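Local atomic coordinates of flagellar protein FliL (Vibrio alginolyticus, PDB entry 6AHP), a protein that assists the function of the bacterial flagellar motor, through a periplasmic core that resembles stomatin-like proteins. Residues 6-12 with 32-38; 41-46 with 95-99; 49-53 with 89-94; 56-61 with 81-86. One frame throughout, in Å; residues are numbered along the deposited sequence.

In the fold
The four contacts divide between an antiparallel sheet and the helices covering one of its faces. Interaction 1 makes part of the sheet itself, by regular backbone bonds, and its Val10, Leu12, Leu35 and Val37 face the helices. Interactions 3 and 4 hold the same two helices, 50-62 and 72-94; the centres of the two contacts lie about 11 Å apart. Interaction 4 is buried near the centre of the chain and built round a water and a Thr-Asp pair, whereas interaction 3 is apolar and meets the second subunit with more residues. Interaction 2 lies at the periphery, where a salt bridge and waters tie helix 40-48 to the loop leaving helix 72-94.

Interaction 1 of 4, residues 6-12 with 32-38; sequences PIAYVNL and KAQLMVR
Ile7 lays its CG1 branch over one face of the Arg38 guanidinium, CG1 lying 3.3 Å from NH1 and displaced toward the rim of the flat group. With CG1 placed beside the backbone N (chi1 -67°), the Ile7 branch runs on so that CD1 also meets NH2. The arginine's nitrogens have other partners: NE forms a salt bridge with Glu100 and NH1 a hydrogen bond to the carbonyl of Ser5. Farther along this face Tyr9 and Met36 lie side by side and point the same way, CE1 of Tyr9 being 3.7 Å from CG of Met36. The Met36 sulfur sits obliquely to the ring in a Met-aromatic contact. The two strands form an antiparallel hairpin in which Ala8 with Val37 and Val10 with Leu35 are hydrogen-bonded pairs, while Ile7 with Arg38, Tyr9 with Met36 and Asn11 with Gln34 are non-hydrogen-bonded. In the first pair Ala8 N reaches Val37 O at 2.8 Å, and Val37 N returns a bond to Ala8 O at 2.9 Å. The other face turns Val10 and Leu35 toward helices 40-48 and 50-62; their branches meet obliquely, Val10 CG1 to Leu35 CD1 at 4.1 Å. At the far end the Lys32 chain, bent at its second and fourth torsions, comes across Asn11 at about a right angle and delivers NZ to OD1 at 2.9 Å, in the amide plane on a lone pair. Gln34 turns its amide 78° from that of Asn11, and its CG lies 3.3 Å from the same OD1.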
loop_
_atom_site.group_PDB
_atom_site.type_symbol
_atom_site.label_atom_id
_atom_site.label_comp_id
_atom_site.label_asym_id
_atom_site.label_seq_id
_atom_site.Cartn_x
_atom_site.Cartn_y
_atom_site.Cartn_z
ATOM N N PRO A 6 -2.152 -28.002 0.664
ATOM C CA PRO A 6 -0.816 -27.857 1.272
ATOM C C PRO A 6 -0.364 -26.407 1.471
ATOM O O PRO A 6 -0.519 -25.546 0.596
ATOM C CB PRO A 6 0.103 -28.589 0.282
ATOM C CG PRO A 6 -0.616 -28.510 -1.012
ATOM C CD PRO A 6 -2.075 -28.615 -0.673
ATOM N N ILE A 7 0.253 -26.170 2.631
ATOM C CA ILE A 7 0.800 -24.863 2.951
ATOM C C ILE A 7 1.919 -24.511 1.994
ATOM O O ILE A 7 2.686 -25.376 1.536
ATOM C CB ILE A 7 1.271 -24.845 4.415
ATOM C CG1 ILE A 7 0.093 -24.972 5.350
ATOM C CG2 ILE A 7 2.036 -23.580 4.766
ATOM C CD1 ILE A 7 0.514 -25.294 6.777
ATOM N N ALA A 8 1.993 -23.226 1.650
ATOM C CA ALA A 8 3.144 -22.668 0.960
ATOM C C ALA A 8 3.367 -21.255 1.475
ATOM O O ALA A 8 2.480 -20.651 2.086
ATOM C CB ALA A 8 2.960 -22.682 -0.569
ATOM N N TYR A 9 4.559 -20.728 1.230
ATOM C CA TYR A 9 4.961 -19.416 1.722
ATOM C C TYR A 9 5.357 -18.554 0.537
ATOM O O TYR A 9 6.133 -18.980 -0.325
ATOM C CB TYR A 9 6.138 -19.518 2.738
ATOM C CG TYR A 9 5.748 -20.380 3.904
ATOM C CD1 TYR A 9 4.970 -19.876 4.927
ATOM C CD2 TYR A 9 6.092 -21.713 3.939
ATOM C CE1 TYR A 9 4.555 -20.687 5.966
ATOM C CE2 TYR A 9 5.698 -22.526 4.978
ATOM C CZ TYR A 9 4.921 -22.022 5.969
ATOM O OH TYR A 9 4.524 -22.846 6.991
ATOM N N VAL A 10 4.807 -17.355 0.493
ATOM C CA VAL A 10 5.081 -16.386 -0.548
ATOM C C VAL A 10 5.929 -15.315 0.102
ATOM O O VAL A 10 5.455 -14.584 0.985
ATOM C CB VAL A 10 3.787 -15.792 -1.132
ATOM C CG1 VAL A 10 4.109 -14.558 -1.984
ATOM C CG2 VAL A 10 3.017 -16.836 -1.932
ATOM N N ASN A 11 7.179 -15.232 -0.324
ATOM C CA ASN A 11 8.109 -14.277 0.255
ATOM C C ASN A 11 7.819 -12.880 -0.258
ATOM O O ASN A 11 7.661 -12.673 -1.460
ATOM C CB ASN A 11 9.547 -14.644 -0.088
ATOM C CG ASN A 11 10.532 -13.710 0.571
ATOM O OD1 ASN A 11 10.449 -13.454 1.775
ATOM N ND2 ASN A 11 11.449 -13.163 -0.221
ATOM N N LEU A 12 7.766 -11.923 0.657
ATOM C CA LEU A 12 7.678 -10.516 0.301
ATOM C C LEU A 12 9.079 -9.945 0.458
ATOM O O LEU A 12 9.477 -9.586 1.579
ATOM C CB LEU A 12 6.684 -9.785 1.205
ATOM C CG LEU A 12 5.213 -10.106 0.967
ATOM C CD1 LEU A 12 4.387 -9.151 1.749
ATOM C CD2 LEU A 12 4.851 -9.991 -0.519
ATOM N N LYS A 32 10.112 -7.337 8.327
ATOM C CA LYS A 32 10.221 -8.271 7.209
ATOM C C LYS A 32 9.075 -9.274 7.316
ATOM O O LYS A 32 8.772 -9.762 8.410
ATOM C CB LYS A 32 11.575 -8.996 7.229
ATOM C CG LYS A 32 11.769 -10.034 6.139
ATOM C CD LYS A 32 11.967 -9.410 4.775
ATOM C CE LYS A 32 12.272 -10.487 3.750
ATOM N NZ LYS A 32 11.260 -11.607 3.800
ATOM N N ALA A 33 8.430 -9.565 6.185
ATOM C CA ALA A 33 7.176 -10.312 6.203
ATOM C C ALA A 33 7.111 -11.329 5.070
ATOM O O ALA A 33 7.754 -11.182 4.027
ATOM C CB ALA A 33 5.966 -9.368 6.097
ATOM N N GLN A 34 6.288 -12.356 5.286
ATOM C CA GLN A 34 5.946 -13.335 4.263
ATOM C C GLN A 34 4.475 -13.690 4.421
ATOM O O GLN A 34 3.866 -13.430 5.464
ATOM C CB GLN A 34 6.813 -14.618 4.354
ATOM C CG GLN A 34 8.312 -14.409 4.110
ATOM C CD GLN A 34 9.079 -15.707 3.862
ATOM O OE1 GLN A 34 8.614 -16.617 3.162
ATOM N NE2 GLN A 34 10.274 -15.792 4.432
ATOM N N LEU A 35 3.913 -14.316 3.392
ATOM C CA LEU A 35 2.518 -14.735 3.405
ATOM C C LEU A 35 2.434 -16.254 3.500
ATOM O O LEU A 35 3.094 -16.967 2.737
ATOM C CB LEU A 35 1.779 -14.250 2.146
ATOM C CG LEU A 35 2.016 -12.763 1.834
ATOM C CD1 LEU A 35 1.587 -12.451 0.416
ATOM C CD2 LEU A 35 1.292 -11.859 2.891
ATOM N N MET A 36 1.597 -16.736 4.413
ATOM C CA MET A 36 1.250 -18.146 4.487
ATOM C C MET A 36 -0.051 -18.372 3.721
ATOM O O MET A 36 -1.045 -17.684 3.965
ATOM C CB MET A 36 1.101 -18.576 5.941
ATOM C CG MET A 36 0.878 -20.060 6.156
ATOM S SD MET A 36 0.939 -20.318 7.957
ATOM C CE MET A 36 -0.700 -20.973 8.212
ATOM N N VAL A 37 -0.023 -19.298 2.764
ATOM C CA VAL A 37 -1.183 -19.587 1.935
ATOM C C VAL A 37 -1.363 -21.101 1.910
ATOM O O VAL A 37 -0.441 -21.862 2.212
ATOM C CB VAL A 37 -1.035 -19.047 0.483
ATOM C CG1 VAL A 37 -0.590 -17.534 0.456
ATOM C CG2 VAL A 37 -0.033 -19.898 -0.284
ATOM N N ARG A 38 -2.558 -21.530 1.502
ATOM C CA ARG A 38 -2.852 -22.939 1.260
ATOM C C ARG A 38 -3.306 -23.132 -0.179
ATOM O O ARG A 38 -4.323 -22.568 -0.590
ATOM C CB ARG A 38 -3.907 -23.453 2.240
ATOM C CG ARG A 38 -3.336 -23.738 3.654
ATOM C CD ARG A 38 -4.418 -24.276 4.589
ATOM N NE ARG A 38 -3.912 -24.399 5.951
ATOM C CZ ARG A 38 -3.199 -25.437 6.376
ATOM N NH1 ARG A 38 -2.917 -26.425 5.526
ATOM N NH2 ARG A 38 -2.763 -25.484 7.640
HETATM O O HOH W 1 8.879 -8.208 3.838
#

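Interaction 2 of 4, residues 41-46 with 95-99; sequences ENEELA and GKPVI
The backbone of the loop 95-99 comes nearest helix 40-48 where the CA atoms of Asn42 and Val98 lie 5.1 Å apart, just after Gly95, with positive phi, has taken the chain out of helix 72-94. This is the helix-to-strand connection of the fold, leading from helix 72-94 to strand 101-109 past the flank of helix 40-48. Val98 makes the apolar part of the contact. Its CG1 branch is 4.0 Å from Ala46 CB and also meets Leu45 CB, while CG2 lies against the Leu45 side chain. Leu90 of helix 72-94 touches the same valine, so Val98 is held between two helices. Lys96 takes the more polar side. Its chain, bent at chi3 and chi4, crosses both Glu41 and Leu45 at about a right angle, bringing NZ to within 3.4 Å of Leu45 CD1 and 3.0 Å of Glu41 OE2. The last pair is a salt bridge whose hydrogen bond is weak. The extended Glu41 chain also packs on Ser2 of the second subunit. Asn42 reaches both patches, its CG 3.4 Å from Val98 O, and its amide is fixed from both ends: ND2 donates to the carbonyl of Arg38, and OD1 accepts from two waters. One of these waters lies unusually close to Lys96 NZ, which leaves a link through it from amide to ammonium doubtful. The other lies 3.0 Å from Asn42 OD1 and takes the backbone N-H of Val98, likewise at 3.0 Å from that nitrogen.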
loop_
_atom_site.group_PDB
_atom_site.type_symbol
_atom_site.label_atom_id
_atom_site.label_comp_id
_atom_site.label_asym_id
_atom_site.label_seq_id
_atom_site.Cartn_x
_atom_site.Cartn_y
_atom_site.Cartn_z
ATOM N N GLU A 41 -3.651 -22.339 -6.118
ATOM C CA GLU A 41 -4.405 -21.213 -6.671
ATOM C C GLU A 41 -4.292 -19.986 -5.770
ATOM O O GLU A 41 -4.167 -18.853 -6.261
ATOM C CB GLU A 41 -5.873 -21.564 -6.877
ATOM C CG GLU A 41 -6.602 -20.426 -7.659
ATOM C CD GLU A 41 -8.117 -20.376 -7.483
ATOM O OE1 GLU A 41 -8.729 -21.408 -7.123
ATOM O OE2 GLU A 41 -8.694 -19.283 -7.715
ATOM N N ASN A 42 -4.345 -20.191 -4.447
ATOM C CA ASN A 42 -4.118 -19.067 -3.541
ATOM C C ASN A 42 -2.697 -18.530 -3.668
ATOM O O ASN A 42 -2.477 -17.313 -3.562
ATOM C CB ASN A 42 -4.439 -19.477 -2.095
ATOM C CG ASN A 42 -5.951 -19.546 -1.831
ATOM O OD1 ASN A 42 -6.713 -18.752 -2.388
ATOM N ND2 ASN A 42 -6.391 -20.485 -0.981
ATOM N N GLU A 43 -1.719 -19.400 -3.929
ATOM C CA GLU A 43 -0.348 -18.928 -4.066
ATOM C C GLU A 43 -0.198 -18.056 -5.308
ATOM O O GLU A 43 0.383 -16.965 -5.253
ATOM C CB GLU A 43 0.649 -20.098 -4.105
ATOM C CG GLU A 43 2.098 -19.592 -4.210
ATOM C CD GLU A 43 3.146 -20.710 -4.370
ATOM O OE1 GLU A 43 2.827 -21.883 -4.058
ATOM O OE2 GLU A 43 4.292 -20.411 -4.797
ATOM N N GLU A 44 -0.741 -18.502 -6.435
ATOM C CA GLU A 44 -0.617 -17.694 -7.642
ATOM C C GLU A 44 -1.374 -16.372 -7.494
ATOM O O GLU A 44 -0.879 -15.318 -7.918
ATOM C CB GLU A 44 -1.076 -18.514 -8.848
ATOM C CG GLU A 44 -2.553 -18.577 -9.089
ATOM C CD GLU A 44 -2.869 -18.827 -10.571
ATOM O OE1 GLU A 44 -1.904 -19.003 -11.348
ATOM O OE2 GLU A 44 -4.068 -18.842 -10.951
ATOM N N LEU A 45 -2.525 -16.386 -6.819
ATOM C CA LEU A 45 -3.229 -15.140 -6.511
ATOM C C LEU A 45 -2.404 -14.216 -5.622
ATOM O O LEU A 45 -2.365 -13.001 -5.851
ATOM C CB LEU A 45 -4.561 -15.436 -5.838
ATOM C CG LEU A 45 -5.611 -16.007 -6.793
ATOM C CD1 LEU A 45 -6.839 -16.444 -6.023
ATOM C CD2 LEU A 45 -5.957 -14.938 -7.871
ATOM N N ALA A 46 -1.781 -14.756 -4.565
ATOM C CA ALA A 46 -0.988 -13.913 -3.668
ATOM C C ALA A 46 0.166 -13.255 -4.412
ATOM O O ALA A 46 0.515 -12.095 -4.145
ATOM C CB ALA A 46 -0.448 -14.747 -2.495
ATOM N N GLY A 95 -12.953 -11.293 -4.388
ATOM C CA GLY A 95 -13.975 -12.042 -3.698
ATOM C C GLY A 95 -13.493 -13.261 -2.947
ATOM O O GLY A 95 -14.318 -14.122 -2.630
ATOM N N LYS A 96 -12.206 -13.370 -2.668
ATOM C CA LYS A 96 -11.650 -14.383 -1.786
ATOM C C LYS A 96 -10.493 -13.783 -0.983
ATOM O O LYS A 96 -9.827 -12.943 -1.433
ATOM C CB LYS A 96 -11.194 -15.687 -2.417
ATOM C CG LYS A 96 -11.138 -15.846 -3.879
ATOM C CD LYS A 96 -11.370 -17.299 -4.185
ATOM C CE LYS A 96 -10.547 -17.735 -5.347
ATOM N NZ LYS A 96 -9.359 -18.463 -4.867
ATOM N N PRO A 97 -10.297 -14.264 0.214
ATOM C CA PRO A 97 -9.295 -13.820 1.164
ATOM C C PRO A 97 -7.867 -14.037 0.722
ATOM O O PRO A 97 -7.061 -13.303 1.127
ATOM C CB PRO A 97 -9.655 -14.559 2.428
ATOM C CG PRO A 97 -10.348 -15.732 1.976
ATOM C CD PRO A 97 -11.123 -15.301 0.788
ATOM N N VAL A 98 -7.631 -15.129 0.024
ATOM C CA VAL A 98 -6.380 -15.565 -0.536
ATOM C C VAL A 98 -5.371 -16.107 0.454
ATOM O O VAL A 98 -4.956 -17.176 0.325
ATOM C CB VAL A 98 -5.763 -14.535 -1.502
ATOM C CG1 VAL A 98 -4.385 -14.890 -1.951
ATOM C CG2 VAL A 98 -6.711 -14.228 -2.608
ATOM N N ILE A 99 -4.994 -15.349 1.426
ATOM C CA ILE A 99 -4.020 -15.790 2.361
ATOM C C ILE A 99 -4.565 -16.391 3.621
ATOM O O ILE A 99 -5.665 -16.204 3.930
ATOM C CB ILE A 99 -3.051 -14.654 2.773
ATOM C CG1 ILE A 99 -3.769 -13.559 3.528
ATOM C CG2 ILE A 99 -2.392 -14.069 1.595
ATOM C CD1 ILE A 99 -2.879 -12.657 4.333
HETATM O O HOH W 2 -8.913 -17.756 -0.685
HETATM O O HOH W 3 -8.610 -20.534 -3.684
#

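Interaction 3 of 4, residues 49-53 with 89-94; sequences HSPLI and ALNAAV
Apolar side chains join the first turn of helix 50-62 to the last turns of helix 72-94, in a helix-to-helix contact at one end of the helical layer, beside the second subunit. Leu52 is its centre. With CG anti to the backbone N (chi1 176°), it projects CD2 between three residues of the opposite helix, 4.1 Å from Ala89 CB, 4.0 Å from Ala93 CB and 3.8 Å from Leu90 CD2. Leu52 and Leu90 slide past each other in opposite directions, and next to the small alanines the Leu52 methyl comes close to the helix backbone, CD2 3.8 Å from Ala89 O. Leu90 spreads its two methyls over separate partners. CD1 is 4.0 Å from Ile53 CD1, and CD2, besides meeting Leu52, sits 3.7 Å from His49 CB. His49, at the N-cap position of helix 50-62, lies obliquely to both Leu90 and Val94, and its NE2 comes 3.5 Å from Val94 CG1, which also meets CE1 of the ring. The ring's ND1 is hydrogen-bonded to the hydroxyl of Tyr9 from the second subunit, and the planes of those two rings stand at about 85°. That bond probably fixes the ring's rotation. The same tyrosine packs on Leu52, and Ile7 of the second subunit packs on Ala93. The arrangement is that of an apolar helix-helix contact in the helical layer that also contributes residues to the interface between two FliL periplasmic cores.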
loop_
_atom_site.group_PDB
_atom_site.type_symbol
_atom_site.label_atom_id
_atom_site.label_comp_id
_atom_site.label_asym_id
_atom_site.label_seq_id
_atom_site.Cartn_x
_atom_site.Cartn_y
_atom_site.Cartn_z
ATOM N N HIS A 49 -1.367 -10.436 -6.976
ATOM C CA HIS A 49 -1.890 -9.271 -6.275
ATOM C C HIS A 49 -0.910 -8.674 -5.279
ATOM O O HIS A 49 -1.324 -7.904 -4.402
ATOM C CB HIS A 49 -3.201 -9.646 -5.590
ATOM C CG HIS A 49 -4.293 -9.913 -6.568
ATOM N ND1 HIS A 49 -4.947 -8.897 -7.232
ATOM C CD2 HIS A 49 -4.781 -11.068 -7.078
ATOM C CE1 HIS A 49 -5.831 -9.415 -8.068
ATOM N NE2 HIS A 49 -5.751 -10.728 -7.993
ATOM N N SER A 50 0.372 -9.022 -5.389
ATOM C CA SER A 50 1.400 -8.461 -4.511
ATOM C C SER A 50 1.387 -6.941 -4.373
ATOM O O SER A 50 1.647 -6.456 -3.258
ATOM C CB SER A 50 2.788 -8.903 -4.994
ATOM O OG SER A 50 3.123 -10.108 -4.358
ATOM N N PRO A 51 1.145 -6.142 -5.424
ATOM C CA PRO A 51 1.079 -4.688 -5.199
ATOM C C PRO A 51 -0.009 -4.295 -4.222
ATOM O O PRO A 51 0.213 -3.440 -3.348
ATOM C CB PRO A 51 0.814 -4.128 -6.604
ATOM C CG PRO A 51 1.371 -5.201 -7.531
ATOM C CD PRO A 51 0.996 -6.480 -6.853
ATOM N N LEU A 52 -1.179 -4.930 -4.329
ATOM C CA LEU A 52 -2.261 -4.614 -3.402
ATOM C C LEU A 52 -1.907 -5.069 -1.984
ATOM O O LEU A 52 -2.135 -4.341 -1.015
ATOM C CB LEU A 52 -3.544 -5.282 -3.893
ATOM C CG LEU A 52 -4.773 -5.144 -3.016
ATOM C CD1 LEU A 52 -5.157 -3.659 -3.031
ATOM C CD2 LEU A 52 -5.915 -5.977 -3.520
ATOM N N ILE A 53 -1.293 -6.251 -1.865
ATOM C CA ILE A 53 -0.936 -6.783 -0.557
ATOM C C ILE A 53 0.100 -5.883 0.117
ATOM O O ILE A 53 -0.035 -5.527 1.284
ATOM C CB ILE A 53 -0.445 -8.238 -0.691
ATOM C CG1 ILE A 53 -1.640 -9.144 -1.042
ATOM C CG2 ILE A 53 0.235 -8.713 0.617
ATOM C CD1 ILE A 53 -1.288 -10.550 -1.540
ATOM N N ALA A 89 -8.954 -6.485 1.714
ATOM C CA ALA A 89 -8.575 -5.955 0.395
ATOM C C ALA A 89 -8.759 -6.982 -0.725
ATOM O O ALA A 89 -9.232 -6.649 -1.822
ATOM C CB ALA A 89 -7.120 -5.477 0.395
ATOM N N LEU A 90 -8.345 -8.213 -0.501
ATOM C CA LEU A 90 -8.470 -9.189 -1.581
ATOM C C LEU A 90 -9.915 -9.658 -1.743
ATOM O O LEU A 90 -10.350 -9.935 -2.868
ATOM C CB LEU A 90 -7.535 -10.372 -1.321
ATOM C CG LEU A 90 -6.049 -9.968 -1.363
ATOM C CD1 LEU A 90 -5.201 -11.048 -0.786
ATOM C CD2 LEU A 90 -5.622 -9.705 -2.787
ATOM N N ASN A 91 -10.654 -9.784 -0.632
ATOM C CA ASN A 91 -12.092 -10.060 -0.718
ATOM C C ASN A 91 -12.794 -8.997 -1.549
ATOM O O ASN A 91 -13.610 -9.313 -2.422
ATOM C CB ASN A 91 -12.717 -10.139 0.677
ATOM C CG ASN A 91 -12.633 -11.553 1.286
ATOM O OD1 ASN A 91 -12.563 -12.542 0.558
ATOM N ND2 ASN A 91 -12.651 -11.643 2.610
ATOM N N ALA A 92 -12.444 -7.729 -1.331
ATOM C CA ALA A 92 -13.042 -6.670 -2.125
ATOM C C ALA A 92 -12.600 -6.751 -3.576
ATOM O O ALA A 92 -13.368 -6.400 -4.479
ATOM C CB ALA A 92 -12.693 -5.306 -1.534
ATOM N N ALA A 93 -11.385 -7.230 -3.829
ATOM C CA ALA A 93 -10.888 -7.163 -5.195
ATOM C C ALA A 93 -11.243 -8.397 -6.026
ATOM O O ALA A 93 -11.624 -8.255 -7.190
ATOM C CB ALA A 93 -9.380 -6.942 -5.194
ATOM N N VAL A 94 -11.127 -9.604 -5.475
ATOM C CA VAL A 94 -11.422 -10.822 -6.226
ATOM C C VAL A 94 -12.495 -11.669 -5.572
ATOM O O VAL A 94 -12.910 -12.679 -6.161
ATOM C CB VAL A 94 -10.156 -11.678 -6.457
ATOM C CG1 VAL A 94 -9.244 -11.008 -7.434
ATOM C CG2 VAL A 94 -9.448 -11.951 -5.128
#

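Interaction 4 of 4, residues 56-61 with 81-86; sequences SLLSTF and RASEDI
Thr60 and Asp85 approach from opposite directions, OG1 to OD2 at 2.8 Å, a polar pair at the side of a buried helix contact, Thr60 itself being buried. One water completes the first shell. It donates to Thr60 OG1 and to the backbone carbonyl of Ala82, 2.9 Å from Ala82 O, and is hydrogen-bonded to Ser56 OG at 2.7 Å. Polar groups of both helices are thus gathered round one molecule. A chi1 of 171° turns Ser56 OG to the side of its carbonyl carbon, where it also rests 3.6 Å from Ile86 CG1. The methyl of Thr60 takes the other branch and packs 3.8 Å from Ala82 N. On the sheet side of these polar groups Leu57 meets Ala82 and Ile86: its CD2 is 3.8 Å from Ala82 CB and 3.7 Å from Ile86 CD1, the leucine and isoleucine chains meeting at a slant. Farther out, Leu12 and Phe16 of strand 7-21 pack on Leu57, and Val102 and Phe104 of strand 101-109 pack on Ala82. The segments run broadly antiparallel, 138° between directions with axes 9.1 Å apart, as neighbouring helices of an alpha+beta fold, covering one face of an antiparallel sheet.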
loop_
_atom_site.group_PDB
_atom_site.type_symbol
_atom_site.label_atom_id
_atom_site.label_comp_id
_atom_site.label_asym_id
_atom_site.label_seq_id
_atom_site.Cartn_x
_atom_site.Cartn_y
_atom_site.Cartn_z
ATOM N N SER A 56 -1.576 -2.709 1.310
ATOM C CA SER A 56 -2.364 -2.948 2.512
ATOM C C SER A 56 -1.475 -2.999 3.749
ATOM O O SER A 56 -1.800 -2.410 4.781
ATOM C CB SER A 56 -3.137 -4.256 2.371
ATOM O OG SER A 56 -3.758 -4.628 3.583
ATOM N N LEU A 57 -0.367 -3.742 3.668
ATOM C CA LEU A 57 0.566 -3.841 4.788
ATOM C C LEU A 57 1.092 -2.462 5.197
ATOM O O LEU A 57 1.112 -2.118 6.385
ATOM C CB LEU A 57 1.719 -4.777 4.413
ATOM C CG LEU A 57 1.371 -6.279 4.573
ATOM C CD1 LEU A 57 2.403 -7.218 3.961
ATOM C CD2 LEU A 57 1.073 -6.654 6.033
ATOM N N LEU A 58 1.560 -1.670 4.226
ATOM C CA LEU A 58 2.055 -0.329 4.539
ATOM C C LEU A 58 0.961 0.530 5.165
ATOM O O LEU A 58 1.231 1.284 6.105
ATOM C CB LEU A 58 2.624 0.344 3.287
ATOM C CG LEU A 58 3.559 1.543 3.501
ATOM C CD1 LEU A 58 4.758 1.222 4.453
ATOM C CD2 LEU A 58 4.071 2.065 2.156
ATOM N N SER A 59 -0.287 0.406 4.682
ATOM C CA SER A 59 -1.398 1.126 5.303
ATOM C C SER A 59 -1.595 0.697 6.745
ATOM O O SER A 59 -1.853 1.533 7.621
ATOM C CB SER A 59 -2.693 0.901 4.528
ATOM O OG SER A 59 -2.681 1.565 3.285
ATOM N N THR A 60 -1.508 -0.610 7.012
ATOM C CA THR A 60 -1.703 -1.079 8.374
ATOM C C THR A 60 -0.629 -0.522 9.289
ATOM O O THR A 60 -0.934 0.009 10.355
ATOM C CB THR A 60 -1.686 -2.597 8.450
ATOM O OG1 THR A 60 -2.704 -3.132 7.589
ATOM C CG2 THR A 60 -1.954 -3.011 9.913
ATOM N N PHE A 61 0.638 -0.659 8.892
ATOM C CA PHE A 61 1.747 -0.185 9.717
ATOM C C PHE A 61 1.744 1.338 9.890
ATOM O O PHE A 61 2.147 1.838 10.942
ATOM C CB PHE A 61 3.069 -0.635 9.107
ATOM C CG PHE A 61 3.202 -2.127 8.965
ATOM C CD1 PHE A 61 2.566 -2.982 9.851
ATOM C CD2 PHE A 61 3.986 -2.669 7.953
ATOM C CE1 PHE A 61 2.695 -4.356 9.725
ATOM C CE2 PHE A 61 4.130 -4.048 7.825
ATOM C CZ PHE A 61 3.474 -4.889 8.712
ATOM N N ARG A 81 -4.337 -7.522 12.746
ATOM C CA ARG A 81 -4.887 -6.458 11.904
ATOM C C ARG A 81 -4.331 -6.524 10.486
ATOM O O ARG A 81 -5.076 -6.380 9.516
ATOM C CB ARG A 81 -4.574 -5.092 12.495
ATOM C CG ARG A 81 -5.559 -4.681 13.531
ATOM C CD ARG A 81 -6.875 -4.269 12.907
ATOM N NE ARG A 81 -7.579 -3.421 13.863
ATOM C CZ ARG A 81 -7.602 -2.094 13.810
ATOM N NH1 ARG A 81 -6.990 -1.442 12.818
ATOM N NH2 ARG A 81 -8.249 -1.420 14.752
ATOM N N ALA A 82 -3.006 -6.652 10.361
ATOM C CA ALA A 82 -2.366 -6.798 9.052
ATOM C C ALA A 82 -2.998 -7.923 8.228
ATOM O O ALA A 82 -3.367 -7.713 7.069
ATOM C CB ALA A 82 -0.871 -7.042 9.228
ATOM N N SER A 83 -3.136 -9.127 8.814
ATOM C CA SER A 83 -3.755 -10.238 8.086
ATOM C C SER A 83 -5.183 -9.897 7.679
ATOM O O SER A 83 -5.588 -10.134 6.534
ATOM C CB SER A 83 -3.742 -11.526 8.933
ATOM O OG SER A 83 -2.425 -12.009 9.095
ATOM N N GLU A 84 -5.959 -9.367 8.606
ATOM C CA GLU A 84 -7.327 -9.030 8.306
ATOM C C GLU A 84 -7.443 -7.947 7.231
ATOM O O GLU A 84 -8.236 -8.055 6.368
ATOM C CB GLU A 84 -8.136 -8.699 9.547
ATOM C CG GLU A 84 -8.626 -9.898 10.370
ATOM C CD GLU A 84 -9.210 -11.078 9.575
ATOM O OE1 GLU A 84 -10.085 -10.940 8.732
ATOM O OE2 GLU A 84 -8.796 -12.193 9.825
ATOM N N ASP A 85 -6.585 -6.957 7.259
ATOM C CA ASP A 85 -6.664 -5.906 6.235
ATOM C C ASP A 85 -6.372 -6.469 4.849
ATOM O O ASP A 85 -7.042 -6.102 3.880
ATOM C CB ASP A 85 -5.710 -4.751 6.548
ATOM C CG ASP A 85 -6.204 -3.862 7.717
ATOM O OD1 ASP A 85 -7.401 -3.916 8.065
ATOM O OD2 ASP A 85 -5.378 -3.109 8.305
ATOM N N ILE A 86 -5.389 -7.387 4.738
ATOM C CA ILE A 86 -5.092 -8.020 3.442
ATOM C C ILE A 86 -6.286 -8.838 2.963
ATOM O O ILE A 86 -6.678 -8.785 1.792
ATOM C CB ILE A 86 -3.833 -8.909 3.535
ATOM C CG1 ILE A 86 -2.569 -8.073 3.686
ATOM C CG2 ILE A 86 -3.718 -9.842 2.288
ATOM C CD1 ILE A 86 -1.377 -8.859 4.275
HETATM O O HOH W 4 -2.378 -5.301 5.832
#